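Local coordinates for peptidase M16 domain protein (Alicyclobacillus acidocaldarius subsp. acidocaldarius DSM 446, PDB 4XEA) that is probably a metal-dependent peptidase of the M16 family, holding a nickel ion in its metal site in this crystal and a sodium ion elsewhere, at residues E54-D57 with G58-H61; K107-G110 with T111-F115; R174-K178 with E179-L183; F369-R372 with N373-Y377; E383-A386 with F387-I391. All blocks are in the same frame, centred on the assembly; numbering follows the deposited sequence.

Interaction 1. Residues E54-D57 with G58-H61; sequences EMPD and GIAH. With NI (nickel (II) ion), chain C.
I59 turns its side chain back from the first turn of helix 59-66 onto M55 and P56, in the short loop that leads into the inverted HxxEH metal-binding motif of M16 peptidases, whose first histidine is H61. The contact point is the methyl CD1 of I59, which lies 3.7 Å from SE of M55 (here selenomethionine) and 4.2 Å from CD of P56. I59 reaches them because CG1 is anti to its carbonyl carbon, beside the backbone N, and the chain beyond is extended (chi2 -178°). Its branched aliphatic chain suits this buried place, where it also meets I176 and C184. The flexible M55 folds over the same methyl through bends at chi2 and chi3. The polar backbone is served by a water, which donates to P56 O at 2.6 Å and accepts from I59 N at 3.2 Å, so it joins the loop to the helix start.

Farther out, G58 occupies the N-cap position with phi 117°, where a side chain would probably be jammed against the carbonyl oxygen of D57; glycine therefore fits the bend. The D57 carboxylate forms a salt bridge with R44 through OD2, while its carbonyl accepts from S172 OG, and together these fasten the loop just before the helix. One turn on, H61 projects toward the metal; H65 of the same motif and E136, from helix 123-141, complete the protein side of the site. The nickel ion is bound by H61 NE2 at 2.2 Å, with a water at 2.4 Å from the nickel.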
loop_
_atom_site.group_PDB
_atom_site.type_symbol
_atom_site.label_atom_id
_atom_site.label_comp_id
_atom_site.label_asym_id
_atom_site.label_seq_id
_atom_site.Cartn_x
_atom_site.Cartn_y
_atom_site.Cartn_z
ATOM N N GLU A 54 34.741 -16.078 -1.705
ATOM C CA GLU A 54 33.467 -16.629 -2.085
ATOM C C GLU A 54 32.688 -16.997 -0.817
ATOM O O GLU A 54 33.106 -17.847 -0.039
ATOM C CB GLU A 54 33.655 -17.854 -2.957
ATOM C CG GLU A 54 32.328 -18.367 -3.487
ATOM C CD GLU A 54 32.382 -18.730 -4.960
ATOM O OE1 GLU A 54 31.754 -19.747 -5.328
ATOM O OE2 GLU A 54 33.055 -18.002 -5.739
HETATM N N MSE A 55 31.569 -16.316 -0.617
HETATM C CA MSE A 55 30.843 -16.412 0.622
HETATM C C MSE A 55 29.701 -17.373 0.480
HETATM O O MSE A 55 29.206 -17.588 -0.625
HETATM C CB MSE A 55 30.245 -15.063 0.987
HETATM C CG MSE A 55 31.234 -13.977 1.268
HETATM SE SE MSE A 55 32.240 -14.245 2.909
HETATM C CE MSE A 55 33.817 -15.097 2.234
ATOM N N PRO A 56 29.215 -17.898 1.619
ATOM C CA PRO A 56 27.923 -18.546 1.612
ATOM C C PRO A 56 26.848 -17.532 1.343
ATOM O O PRO A 56 26.980 -16.363 1.743
ATOM C CB PRO A 56 27.767 -19.065 3.059
ATOM C CG PRO A 56 29.122 -19.001 3.649
ATOM C CD PRO A 56 29.812 -17.872 2.967
ATOM N N ASP A 57 25.779 -17.961 0.679
ATOM C CA ASP A 57 24.664 -17.082 0.439
ATOM C C ASP A 57 23.992 -16.670 1.740
ATOM O O ASP A 57 23.920 -17.454 2.687
ATOM C CB ASP A 57 23.679 -17.742 -0.525
ATOM C CG ASP A 57 24.200 -17.740 -1.965
ATOM O OD1 ASP A 57 24.823 -16.733 -2.380
ATOM O OD2 ASP A 57 24.007 -18.743 -2.668
ATOM N N GLY A 58 23.517 -15.425 1.792
ATOM C CA GLY A 58 22.741 -14.976 2.938
ATOM C C GLY A 58 23.353 -13.849 3.728
ATOM O O GLY A 58 22.724 -13.372 4.658
ATOM N N ILE A 59 24.555 -13.382 3.374
ATOM C CA ILE A 59 25.279 -12.501 4.282
ATOM C C ILE A 59 24.728 -11.108 4.350
ATOM O O ILE A 59 24.594 -10.600 5.465
ATOM C CB ILE A 59 26.829 -12.500 4.078
ATOM C CG1 ILE A 59 27.361 -13.882 4.484
ATOM C CG2 ILE A 59 27.494 -11.433 4.991
ATOM C CD1 ILE A 59 28.885 -14.042 4.378
ATOM N N ALA A 60 24.400 -10.497 3.207
ATOM C CA ALA A 60 23.788 -9.166 3.204
ATOM C C ALA A 60 22.601 -9.115 4.183
ATOM O O ALA A 60 22.477 -8.195 5.005
ATOM C CB ALA A 60 23.367 -8.732 1.797
ATOM N N HIS A 61 21.770 -10.145 4.115
ATOM C CA HIS A 61 20.518 -10.202 4.892
ATOM C C HIS A 61 20.760 -10.537 6.371
ATOM O O HIS A 61 20.066 -10.030 7.258
ATOM C CB HIS A 61 19.607 -11.215 4.224
ATOM C CG HIS A 61 18.441 -11.607 5.042
ATOM N ND1 HIS A 61 18.440 -12.752 5.809
ATOM C CD2 HIS A 61 17.253 -10.998 5.260
ATOM C CE1 HIS A 61 17.292 -12.847 6.446
ATOM N NE2 HIS A 61 16.547 -11.808 6.114
HETATM NI NI NI C . 14.845 -11.167 7.388
HETATM O O HOH W 1 26.473 -13.919 0.892
HETATM O O HOH W 2 12.909 -10.149 8.469
#

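Interaction 2. Residues K107-G110 with T111-F115; sequences KHVG and TLLDF. With NA (sodium ion), chain B.
T111 gives two hydrogen bonds to K107 O, one helical turn earlier in helix 105-116: its backbone N lies 2.9 Å from K107 O and its hydroxyl OG1 2.8 Å from the same oxygen. The backbone N-H comes within 17° of the carbonyl plane, whereas OG1 sits above it, so the two donors share one acceptor. The hydroxyl can do this because OG1 lies beside the backbone N, chi1 -52°, a common way for a buried threonine in a helix to satisfy its own proton.

The remaining amides follow the regular i to i+4 pattern. L112 N reaches H108 O, L113 N reaches V109 O at 3.0 Å in a nearly straight bond (170°), and D114 N reaches G110 O. D114 also brings its carboxylate over G110 O, with OD2 3.1 Å from that oxygen; two acceptors cannot bond, and OD1 is instead taken up by K218 in a salt bridge and by N214. The buried H108 has its NE2 hydrogen-bonded to H82 O. Between these polar groups the aliphatic side chains suit the inner faces: CG1 of V109 and CD1 of L113 lie side by side, pointing the same way, where both rest on I211, and L112 packs on Y97 and F99 of strand 95-101.

Near the end of the helix F115 O binds the sodium ion at 2.1 Å, with M67 O, S118 O and two waters as the other ligands. A hard monovalent cation thus takes protein ligands that are all backbone carbonyls, which probably helps to satisfy the dipoles gathered at this helix end.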
loop_
_atom_site.group_PDB
_atom_site.type_symbol
_atom_site.label_atom_id
_atom_site.label_comp_id
_atom_site.label_asym_id
_atom_site.label_seq_id
_atom_site.Cartn_x
_atom_site.Cartn_y
_atom_site.Cartn_z
ATOM N N LYS A 107 18.367 14.248 15.989
ATOM C CA LYS A 107 18.591 13.042 16.791
ATOM C C LYS A 107 18.477 11.775 15.953
ATOM O O LYS A 107 19.316 10.878 16.076
ATOM C CB LYS A 107 17.622 12.983 17.977
ATOM C CG LYS A 107 17.869 11.812 18.933
ATOM C CD LYS A 107 17.396 12.128 20.346
ATOM C CE LYS A 107 18.472 12.907 21.117
ATOM N NZ LYS A 107 18.011 13.367 22.429
ATOM N N HIS A 108 17.470 11.717 15.081
ATOM C CA HIS A 108 17.188 10.517 14.330
ATOM C C HIS A 108 18.289 10.257 13.290
ATOM O O HIS A 108 18.731 9.130 13.125
ATOM C CB HIS A 108 15.825 10.587 13.635
ATOM C CG HIS A 108 14.668 10.700 14.584
ATOM N ND1 HIS A 108 14.478 9.823 15.629
ATOM C CD2 HIS A 108 13.646 11.585 14.642
ATOM C CE1 HIS A 108 13.398 10.174 16.304
ATOM N NE2 HIS A 108 12.876 11.243 15.729
ATOM N N VAL A 109 18.720 11.302 12.597
ATOM C CA VAL A 109 19.820 11.153 11.653
ATOM C C VAL A 109 21.089 10.638 12.327
ATOM O O VAL A 109 21.791 9.789 11.775
ATOM C CB VAL A 109 20.120 12.455 10.898
ATOM C CG1 VAL A 109 21.377 12.252 9.984
ATOM C CG2 VAL A 109 18.908 12.840 10.069
ATOM N N GLY A 110 21.382 11.185 13.501
ATOM C CA GLY A 110 22.489 10.729 14.357
ATOM C C GLY A 110 22.357 9.254 14.736
ATOM O O GLY A 110 23.317 8.494 14.642
ATOM N N THR A 111 21.164 8.837 15.137
ATOM C CA THR A 111 20.921 7.444 15.493
ATOM C C THR A 111 21.075 6.527 14.263
ATOM O O THR A 111 21.624 5.417 14.351
ATOM C CB THR A 111 19.513 7.295 16.081
ATOM O OG1 THR A 111 19.322 8.246 17.158
ATOM C CG2 THR A 111 19.283 5.857 16.562
ATOM N N LEU A 112 20.602 7.011 13.114
ATOM C CA LEU A 112 20.677 6.239 11.860
ATOM C C LEU A 112 22.148 6.013 11.488
ATOM O O LEU A 112 22.569 4.892 11.218
ATOM C CB LEU A 112 19.915 6.962 10.738
ATOM C CG LEU A 112 19.927 6.261 9.369
ATOM C CD1 LEU A 112 19.317 4.879 9.453
ATOM C CD2 LEU A 112 19.239 7.131 8.349
ATOM N N LEU A 113 22.933 7.081 11.484
ATOM C CA LEU A 113 24.359 6.937 11.158
ATOM C C LEU A 113 25.010 6.002 12.166
ATOM O O LEU A 113 25.698 5.062 11.783
ATOM C CB LEU A 113 25.075 8.287 11.137
ATOM C CG LEU A 113 24.690 9.229 9.998
ATOM C CD1 LEU A 113 25.182 10.654 10.281
ATOM C CD2 LEU A 113 25.210 8.696 8.644
ATOM N N ASP A 114 24.792 6.268 13.452
ATOM C CA ASP A 114 25.438 5.507 14.539
ATOM C C ASP A 114 25.165 3.999 14.488
ATOM O O ASP A 114 26.096 3.196 14.586
ATOM C CB ASP A 114 25.018 6.072 15.900
ATOM C CG ASP A 114 25.601 7.451 16.168
ATOM O OD1 ASP A 114 26.504 7.915 15.412
ATOM O OD2 ASP A 114 25.165 8.052 17.151
ATOM N N PHE A 115 23.911 3.587 14.305
ATOM C CA PHE A 115 23.620 2.140 14.393
ATOM C C PHE A 115 24.037 1.351 13.132
ATOM O O PHE A 115 24.248 0.140 13.187
ATOM C CB PHE A 115 22.162 1.870 14.840
ATOM C CG PHE A 115 21.180 1.533 13.723
ATOM C CD1 PHE A 115 21.053 0.235 13.256
ATOM C CD2 PHE A 115 20.324 2.507 13.206
ATOM C CE1 PHE A 115 20.109 -0.092 12.251
ATOM C CE2 PHE A 115 19.401 2.206 12.216
ATOM C CZ PHE A 115 19.291 0.901 11.730
HETATM NA NA NA B . 24.653 -1.545 14.389
HETATM O O HOH W 3 24.454 -0.827 16.575
HETATM O O HOH W 4 24.827 -3.904 15.307
#

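Interaction 3. Residues R174-K178 with E179-L183; sequences RAITK and EQLLL
T177 and Q180 exchange hydrogen bonds at the start of helix 178-188. T177 OG1 accepts from Q180 N at 3.1 Å, nearly straight at 168°. In return the side chain of Q180, extended beyond CG, runs back past T177 so that OE1 accepts from T177 N at 3.0 Å, the donor standing above the amide carbonyl plane. T177 suits this place because its hydroxyl lies between the backbone N and the carbonyl carbon, chi1 71°, facing the first turn. With an alanine here instead of Q180, T177 N would probably lose its side-chain acceptor, and a gap would be likely to open beside M55 and P56.

K178 is engaged through its backbone: its carbonyl oxygen accepts from L182 N, and CG of L182 closes to 3.3 Å of that oxygen. Its long aliphatic part carries NZ outward to a salt bridge with D123. E179, exposed as befits a carboxylate, folds back at chi2 and lays OE1 3.6 Å from CB of T177; its OE2 remains 4.8 Å from NZ of K178, too far for contact.

On the inner side CG2 of I176 meets CG of L181 at 3.7 Å, the two chains crossing at about a right angle, and both pack on F62. The reciprocal side-chain and backbone bonds of the threonine and glutamine define a capping box, closing the N-terminus of the helix.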
loop_
_atom_site.group_PDB
_atom_site.type_symbol
_atom_site.label_atom_id
_atom_site.label_comp_id
_atom_site.label_asym_id
_atom_site.label_seq_id
_atom_site.Cartn_x
_atom_site.Cartn_y
_atom_site.Cartn_z
ATOM N N ARG A 174 23.679 -21.702 7.745
ATOM C CA ARG A 174 24.362 -22.488 8.761
ATOM C C ARG A 174 25.892 -22.453 8.636
ATOM O O ARG A 174 26.588 -22.554 9.652
ATOM C CB ARG A 174 23.822 -23.931 8.739
ATOM C CG ARG A 174 24.835 -25.046 9.014
ATOM C CD ARG A 174 24.733 -25.626 10.423
ATOM N NE ARG A 174 25.723 -25.082 11.366
ATOM C CZ ARG A 174 25.446 -24.505 12.543
ATOM N NH1 ARG A 174 26.446 -24.069 13.304
ATOM N NH2 ARG A 174 24.190 -24.347 12.970
ATOM N N ALA A 175 26.429 -22.298 7.423
ATOM C CA ALA A 175 27.890 -22.263 7.268
ATOM C C ALA A 175 28.480 -20.866 7.515
ATOM O O ALA A 175 29.695 -20.727 7.642
ATOM C CB ALA A 175 28.313 -22.785 5.896
ATOM N N ILE A 176 27.640 -19.831 7.568
ATOM C CA ILE A 176 28.135 -18.459 7.787
ATOM C C ILE A 176 28.888 -18.391 9.129
ATOM O O ILE A 176 28.433 -18.955 10.116
ATOM C CB ILE A 176 26.969 -17.412 7.738
ATOM C CG1 ILE A 176 26.415 -17.284 6.316
ATOM C CG2 ILE A 176 27.431 -16.037 8.200
ATOM C CD1 ILE A 176 25.212 -16.356 6.182
ATOM N N THR A 177 30.052 -17.741 9.148
ATOM C CA THR A 177 30.835 -17.575 10.373
ATOM C C THR A 177 30.915 -16.096 10.743
ATOM O O THR A 177 30.798 -15.212 9.888
ATOM C CB THR A 177 32.269 -18.097 10.197
ATOM O OG1 THR A 177 32.975 -17.205 9.329
ATOM C CG2 THR A 177 32.284 -19.511 9.596
ATOM N N LYS A 178 31.156 -15.819 12.014
ATOM C CA LYS A 178 31.310 -14.448 12.495
ATOM C C LYS A 178 32.399 -13.709 11.702
ATOM O O LYS A 178 32.257 -12.530 11.395
ATOM C CB LYS A 178 31.636 -14.437 13.997
ATOM C CG LYS A 178 31.776 -13.037 14.583
ATOM C CD LYS A 178 32.040 -13.056 16.095
ATOM C CE LYS A 178 33.482 -13.404 16.418
ATOM N NZ LYS A 178 33.544 -14.035 17.738
ATOM N N GLU A 179 33.462 -14.424 11.368
ATOM C CA GLU A 179 34.607 -13.890 10.623
ATOM C C GLU A 179 34.188 -13.378 9.245
ATOM O O GLU A 179 34.550 -12.273 8.803
ATOM C CB GLU A 179 35.636 -15.030 10.447
ATOM C CG GLU A 179 36.425 -15.413 11.695
ATOM C CD GLU A 179 35.611 -16.101 12.835
ATOM O OE1 GLU A 179 34.690 -16.914 12.569
ATOM O OE2 GLU A 179 35.922 -15.827 14.022
ATOM N N GLN A 180 33.414 -14.193 8.554
ATOM C CA GLN A 180 32.842 -13.802 7.265
ATOM C C GLN A 180 31.924 -12.604 7.366
ATOM O O GLN A 180 31.996 -11.691 6.552
ATOM C CB GLN A 180 32.071 -14.961 6.688
ATOM C CG GLN A 180 32.978 -16.066 6.213
ATOM C CD GLN A 180 32.208 -17.318 5.856
ATOM O OE1 GLN A 180 31.079 -17.513 6.309
ATOM N NE2 GLN A 180 32.832 -18.192 5.075
ATOM N N LEU A 181 31.051 -12.605 8.366
ATOM C CA LEU A 181 30.133 -11.494 8.539
ATOM C C LEU A 181 30.926 -10.210 8.738
ATOM O O LEU A 181 30.584 -9.166 8.182
ATOM C CB LEU A 181 29.205 -11.728 9.742
ATOM C CG LEU A 181 28.056 -12.716 9.602
ATOM C CD1 LEU A 181 27.446 -13.098 11.000
ATOM C CD2 LEU A 181 26.974 -12.152 8.651
ATOM N N LEU A 182 31.976 -10.297 9.553
ATOM C CA LEU A 182 32.790 -9.139 9.881
ATOM C C LEU A 182 33.569 -8.659 8.649
ATOM O O LEU A 182 33.695 -7.449 8.418
ATOM C CB LEU A 182 33.749 -9.437 11.048
ATOM C CG LEU A 182 33.140 -9.500 12.459
ATOM C CD1 LEU A 182 34.225 -9.573 13.514
ATOM C CD2 LEU A 182 32.228 -8.314 12.724
ATOM N N LEU A 183 34.046 -9.599 7.849
ATOM C CA LEU A 183 34.753 -9.253 6.612
ATOM C C LEU A 183 33.809 -8.487 5.687
ATOM O O LEU A 183 34.147 -7.411 5.195
ATOM C CB LEU A 183 35.245 -10.500 5.909
ATOM C CG LEU A 183 35.672 -10.234 4.455
ATOM C CD1 LEU A 183 37.021 -9.487 4.449
ATOM C CD2 LEU A 183 35.750 -11.530 3.713
#

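Interaction 4. Residues F369-R372 with N373-Y377; sequences FLVR and NWVTY
F369 and L370 begin a run of regular helical hydrogen bonds to the residues four places on, within helix 367-379. N373 N bonds to F369 O at 2.9 Å, V375 N to V371 O almost straight at 171°, and T376 N to R372 O. W374 N approaches L370 O from above its carbonyl plane, a more tilted bond of 3.1 Å.

Two of these carbonyls take a second donor from a side chain. N373 bends its amide back, CG lying beside the backbone N (chi1 -73°), so that ND2 donates to F369 O at 3.1 Å, with that oxygen almost in the amide plane. The same ND2 lies over one face of the F369 ring, 3.3 Å from CD1 and offset toward the rim, while the two planes are 36° apart. An asparagine suits the spot because one nitrogen can bond the carbonyl and lie over the aromatic ring at once. T376 repeats the double grip further along: its OG1 donates to R372 O at 3.0 Å, from the opposite face of the carbonyl plane to T376 N.

The helix packs on the mixed sheet that contains strands 31-37 and 194-200, so a helix late in the chain covers a sheet built early in it. Its sheet-facing side is largely apolar: V371 packs on Y32, M34 and A199, and V375 on A36, V195 and V197. CG1 of V371 is 4.4 Å from CG2 of V375, a loose contact. L370 is turned to F7 and L364, and the bulky W374 reaches V197 of the sheet as well as the ring of F378.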
loop_
_atom_site.group_PDB
_atom_site.type_symbol
_atom_site.label_atom_id
_atom_site.label_comp_id
_atom_site.label_asym_id
_atom_site.label_seq_id
_atom_site.Cartn_x
_atom_site.Cartn_y
_atom_site.Cartn_z
ATOM N N PHE A 369 9.169 7.844 -2.149
ATOM C CA PHE A 369 9.605 7.644 -3.545
ATOM C C PHE A 369 10.882 8.447 -3.902
ATOM O O PHE A 369 11.890 7.902 -4.424
ATOM C CB PHE A 369 8.454 7.964 -4.506
ATOM C CG PHE A 369 8.824 7.841 -5.977
ATOM C CD1 PHE A 369 8.503 6.674 -6.684
ATOM C CD2 PHE A 369 9.419 8.894 -6.656
ATOM C CE1 PHE A 369 8.819 6.552 -8.052
ATOM C CE2 PHE A 369 9.768 8.768 -8.030
ATOM C CZ PHE A 369 9.435 7.584 -8.716
ATOM N N LEU A 370 10.878 9.744 -3.619
ATOM C CA LEU A 370 12.042 10.570 -3.901
ATOM C C LEU A 370 13.320 9.958 -3.329
ATOM O O LEU A 370 14.370 9.910 -3.986
ATOM C CB LEU A 370 11.854 11.980 -3.320
ATOM C CG LEU A 370 10.842 12.852 -4.019
ATOM C CD1 LEU A 370 10.411 14.032 -3.129
ATOM C CD2 LEU A 370 11.383 13.314 -5.339
ATOM N N VAL A 371 13.229 9.492 -2.095
ATOM C CA VAL A 371 14.407 9.011 -1.381
ATOM C C VAL A 371 14.851 7.659 -1.935
ATOM O O VAL A 371 15.999 7.502 -2.332
ATOM C CB VAL A 371 14.124 8.934 0.163
ATOM C CG1 VAL A 371 15.226 8.140 0.834
ATOM C CG2 VAL A 371 14.007 10.368 0.770
ATOM N N ARG A 372 13.921 6.698 -1.958
ATOM C CA ARG A 372 14.172 5.327 -2.417
ATOM C C ARG A 372 14.787 5.324 -3.811
ATOM O O ARG A 372 15.775 4.642 -4.076
ATOM C CB ARG A 372 12.871 4.509 -2.452
ATOM C CG ARG A 372 12.771 3.336 -1.457
ATOM C CD ARG A 372 11.471 2.515 -1.614
ATOM N NE ARG A 372 10.926 2.550 -2.977
ATOM C CZ ARG A 372 9.781 3.146 -3.308
ATOM N NH1 ARG A 372 9.044 3.746 -2.380
ATOM N NH2 ARG A 372 9.367 3.144 -4.565
ATOM N N ASN A 373 14.192 6.096 -4.706
ATOM C CA ASN A 373 14.703 6.174 -6.080
ATOM C C ASN A 373 16.030 6.898 -6.262
ATOM O O ASN A 373 16.883 6.446 -7.046
ATOM C CB ASN A 373 13.626 6.675 -6.995
ATOM C CG ASN A 373 12.584 5.611 -7.207
ATOM O OD1 ASN A 373 12.790 4.748 -8.007
ATOM N ND2 ASN A 373 11.552 5.584 -6.391
ATOM N N TRP A 374 16.259 7.957 -5.503
ATOM C CA TRP A 374 17.562 8.639 -5.542
ATOM C C TRP A 374 18.636 7.638 -5.136
ATOM O O TRP A 374 19.653 7.445 -5.846
ATOM C CB TRP A 374 17.619 9.887 -4.624
ATOM C CG TRP A 374 18.536 10.910 -5.177
ATOM C CD1 TRP A 374 18.165 12.012 -5.863
ATOM C CD2 TRP A 374 19.971 10.930 -5.119
ATOM N NE1 TRP A 374 19.257 12.729 -6.236
ATOM C CE2 TRP A 374 20.390 12.053 -5.845
ATOM C CE3 TRP A 374 20.944 10.082 -4.569
ATOM C CZ2 TRP A 374 21.753 12.407 -5.990
ATOM C CZ3 TRP A 374 22.322 10.412 -4.730
ATOM C CH2 TRP A 374 22.705 11.534 -5.463
ATOM N N VAL A 375 18.358 6.936 -4.036
ATOM C CA VAL A 375 19.274 5.909 -3.522
ATOM C C VAL A 375 19.565 4.822 -4.547
ATOM O O VAL A 375 20.728 4.463 -4.800
ATOM C CB VAL A 375 18.725 5.220 -2.274
ATOM C CG1 VAL A 375 19.554 3.992 -1.958
ATOM C CG2 VAL A 375 18.696 6.216 -1.046
ATOM N N THR A 376 18.482 4.280 -5.089
ATOM C CA THR A 376 18.559 3.134 -5.977
ATOM C C THR A 376 19.314 3.427 -7.262
ATOM O O THR A 376 20.200 2.668 -7.636
ATOM C CB THR A 376 17.129 2.535 -6.245
ATOM O OG1 THR A 376 16.661 1.974 -5.012
ATOM C CG2 THR A 376 17.231 1.397 -7.224
ATOM N N TYR A 377 18.969 4.502 -7.948
ATOM C CA TYR A 377 19.676 4.859 -9.178
ATOM C C TYR A 377 21.126 5.278 -8.926
ATOM O O TYR A 377 22.019 4.963 -9.712
ATOM C CB TYR A 377 18.911 5.942 -9.951
ATOM C CG TYR A 377 17.624 5.415 -10.616
ATOM C CD1 TYR A 377 17.674 4.257 -11.404
ATOM C CD2 TYR A 377 16.389 6.051 -10.477
ATOM C CE1 TYR A 377 16.576 3.754 -12.017
ATOM C CE2 TYR A 377 15.233 5.543 -11.142
ATOM C CZ TYR A 377 15.364 4.380 -11.895
ATOM O OH TYR A 377 14.319 3.774 -12.563
#

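Interaction 5. Residues E383-A386 with F387-I391; sequences EAFA and FADVI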
loop_
_atom_site.group_PDB
_atom_site.type_symbol
_atom_site.label_atom_id
_atom_site.label_comp_id
_atom_site.label_asym_id
_atom_site.label_seq_id
_atom_site.Cartn_x
_atom_site.Cartn_y
_atom_site.Cartn_z
ATOM N N GLU A 383 25.994 8.239 -10.736
ATOM C CA GLU A 383 26.787 8.895 -9.694
ATOM C C GLU A 383 26.379 10.370 -9.543
ATOM O O GLU A 383 26.494 10.933 -8.468
ATOM C CB GLU A 383 28.294 8.688 -10.018
ATOM C CG GLU A 383 29.335 9.137 -8.937
ATOM C CD GLU A 383 29.483 8.145 -7.777
ATOM O OE1 GLU A 383 29.157 6.945 -7.932
ATOM O OE2 GLU A 383 29.916 8.582 -6.692
ATOM N N ALA A 384 25.835 10.964 -10.606
ATOM C CA ALA A 384 25.298 12.318 -10.580
ATOM C C ALA A 384 23.785 12.342 -10.834
ATOM O O ALA A 384 23.270 13.221 -11.528
ATOM C CB ALA A 384 26.069 13.217 -11.614
ATOM N N PHE A 385 23.073 11.381 -10.258
ATOM C CA PHE A 385 21.658 11.184 -10.575
ATOM C C PHE A 385 20.839 12.449 -10.388
ATOM O O PHE A 385 21.117 13.236 -9.478
ATOM C CB PHE A 385 21.036 10.117 -9.670
ATOM C CG PHE A 385 19.568 9.923 -9.905
ATOM C CD1 PHE A 385 19.126 9.315 -11.074
ATOM C CD2 PHE A 385 18.629 10.366 -8.973
ATOM C CE1 PHE A 385 17.793 9.137 -11.309
ATOM C CE2 PHE A 385 17.267 10.216 -9.207
ATOM C CZ PHE A 385 16.845 9.582 -10.364
ATOM N N ALA A 386 19.838 12.647 -11.250
ATOM C CA ALA A 386 18.861 13.706 -11.075
ATOM C C ALA A 386 17.539 13.159 -11.618
ATOM O O ALA A 386 17.530 12.485 -12.633
ATOM C CB ALA A 386 19.279 14.971 -11.837
ATOM N N PHE A 387 16.440 13.438 -10.942
ATOM C CA PHE A 387 15.121 13.036 -11.456
ATOM C C PHE A 387 14.797 13.623 -12.845
ATOM O O PHE A 387 14.069 13.004 -13.639
ATOM C CB PHE A 387 14.012 13.378 -10.443
ATOM C CG PHE A 387 13.965 12.427 -9.293
ATOM C CD1 PHE A 387 13.575 11.117 -9.501
ATOM C CD2 PHE A 387 14.353 12.815 -8.026
ATOM C CE1 PHE A 387 13.571 10.210 -8.475
ATOM C CE2 PHE A 387 14.342 11.894 -6.987
ATOM C CZ PHE A 387 13.965 10.593 -7.232
ATOM N N ALA A 388 15.354 14.792 -13.154
ATOM C CA ALA A 388 15.216 15.362 -14.484
ATOM C C ALA A 388 15.706 14.389 -15.530
ATOM O O ALA A 388 15.280 14.470 -16.686
ATOM C CB ALA A 388 15.982 16.714 -14.606
ATOM N N ASP A 389 16.619 13.499 -15.138
ATOM C CA ASP A 389 17.169 12.505 -16.049
ATOM C C ASP A 389 16.057 11.519 -16.465
ATOM O O ASP A 389 16.003 11.103 -17.629
ATOM C CB ASP A 389 18.323 11.685 -15.420
ATOM C CG ASP A 389 19.582 12.519 -15.068
ATOM O OD1 ASP A 389 19.768 13.645 -15.574
ATOM O OD2 ASP A 389 20.412 11.958 -14.295
ATOM N N VAL A 390 15.220 11.118 -15.506
ATOM C CA VAL A 390 14.114 10.194 -15.756
ATOM C C VAL A 390 13.057 10.900 -16.602
ATOM O O VAL A 390 12.677 10.426 -17.668
ATOM C CB VAL A 390 13.506 9.658 -14.432
ATOM C CG1 VAL A 390 12.271 8.744 -14.664
ATOM C CG2 VAL A 390 14.573 8.916 -13.649
ATOM N N ILE A 391 12.655 12.083 -16.170
ATOM C CA ILE A 391 11.671 12.836 -16.920
ATOM C C ILE A 391 12.126 13.017 -18.368
ATOM O O ILE A 391 11.334 12.812 -19.289
ATOM C CB ILE A 391 11.396 14.219 -16.284
ATOM C CG1 ILE A 391 10.725 14.026 -14.926
ATOM C CG2 ILE A 391 10.567 15.091 -17.224
ATOM C CD1 ILE A 391 9.300 13.374 -14.973
#
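A386 and D389 bond to each other twice at the entry to helix 387-396. A386 O accepts from D389 N at 2.9 Å, and A386 N donates to D389 OD2 at 3.2 Å; the angle at hydrogen in the second is 140°, and the donor comes from above the carboxylate plane. D389 can turn back in this way because CG lies beside its own backbone N, chi1 -64°. The small A386 lets the carboxylate come close.

Beside this polar pair F385 and F387 form a T-shaped stack, the edge of F385 directed at the face of F387. Their centroids are 5.0 Å apart and the planes nearly perpendicular at 81°; CE2 of F385 stands over the centre of the F387 ring. At its own edge F385 meets the methyl CG2 of V390, 4.0 Å from CE1. A serine in place of F387 would probably leave the F385 edge without a ring face to rest on and open a gap toward L3 and L364.

The loop is joined to the helix start both by the D389 carboxylate and backbone bonds and by the packing of F385 on F387 and V390. The carboxylate, lying close to A386 N, would probably be partly stabilised by that amide.

Overall arrangement
Interactions 1 and 3 are neighbours, their centres 8 Å apart: P56 CD lies 3.6 Å from Q180 OE1 and I59 CG1 3.7 Å from I176 CD1, so the capped start of helix 178-188 backs the loop that leads to the nickel ion. The I176 side chain is about 12 Å from that nickel. Interaction 2 holds the sodium ion instead, with its centre 26 Å from those of interactions 1 and 3. Interactions 4 and 5 form a second pair, 10 Å between centres, where successive helices meet: W374 CD1 touches F385 CD2 at 3.5 Å. Interaction 5 lies on the opposite side of the chain's centre from interaction 1, 32 Å between centres.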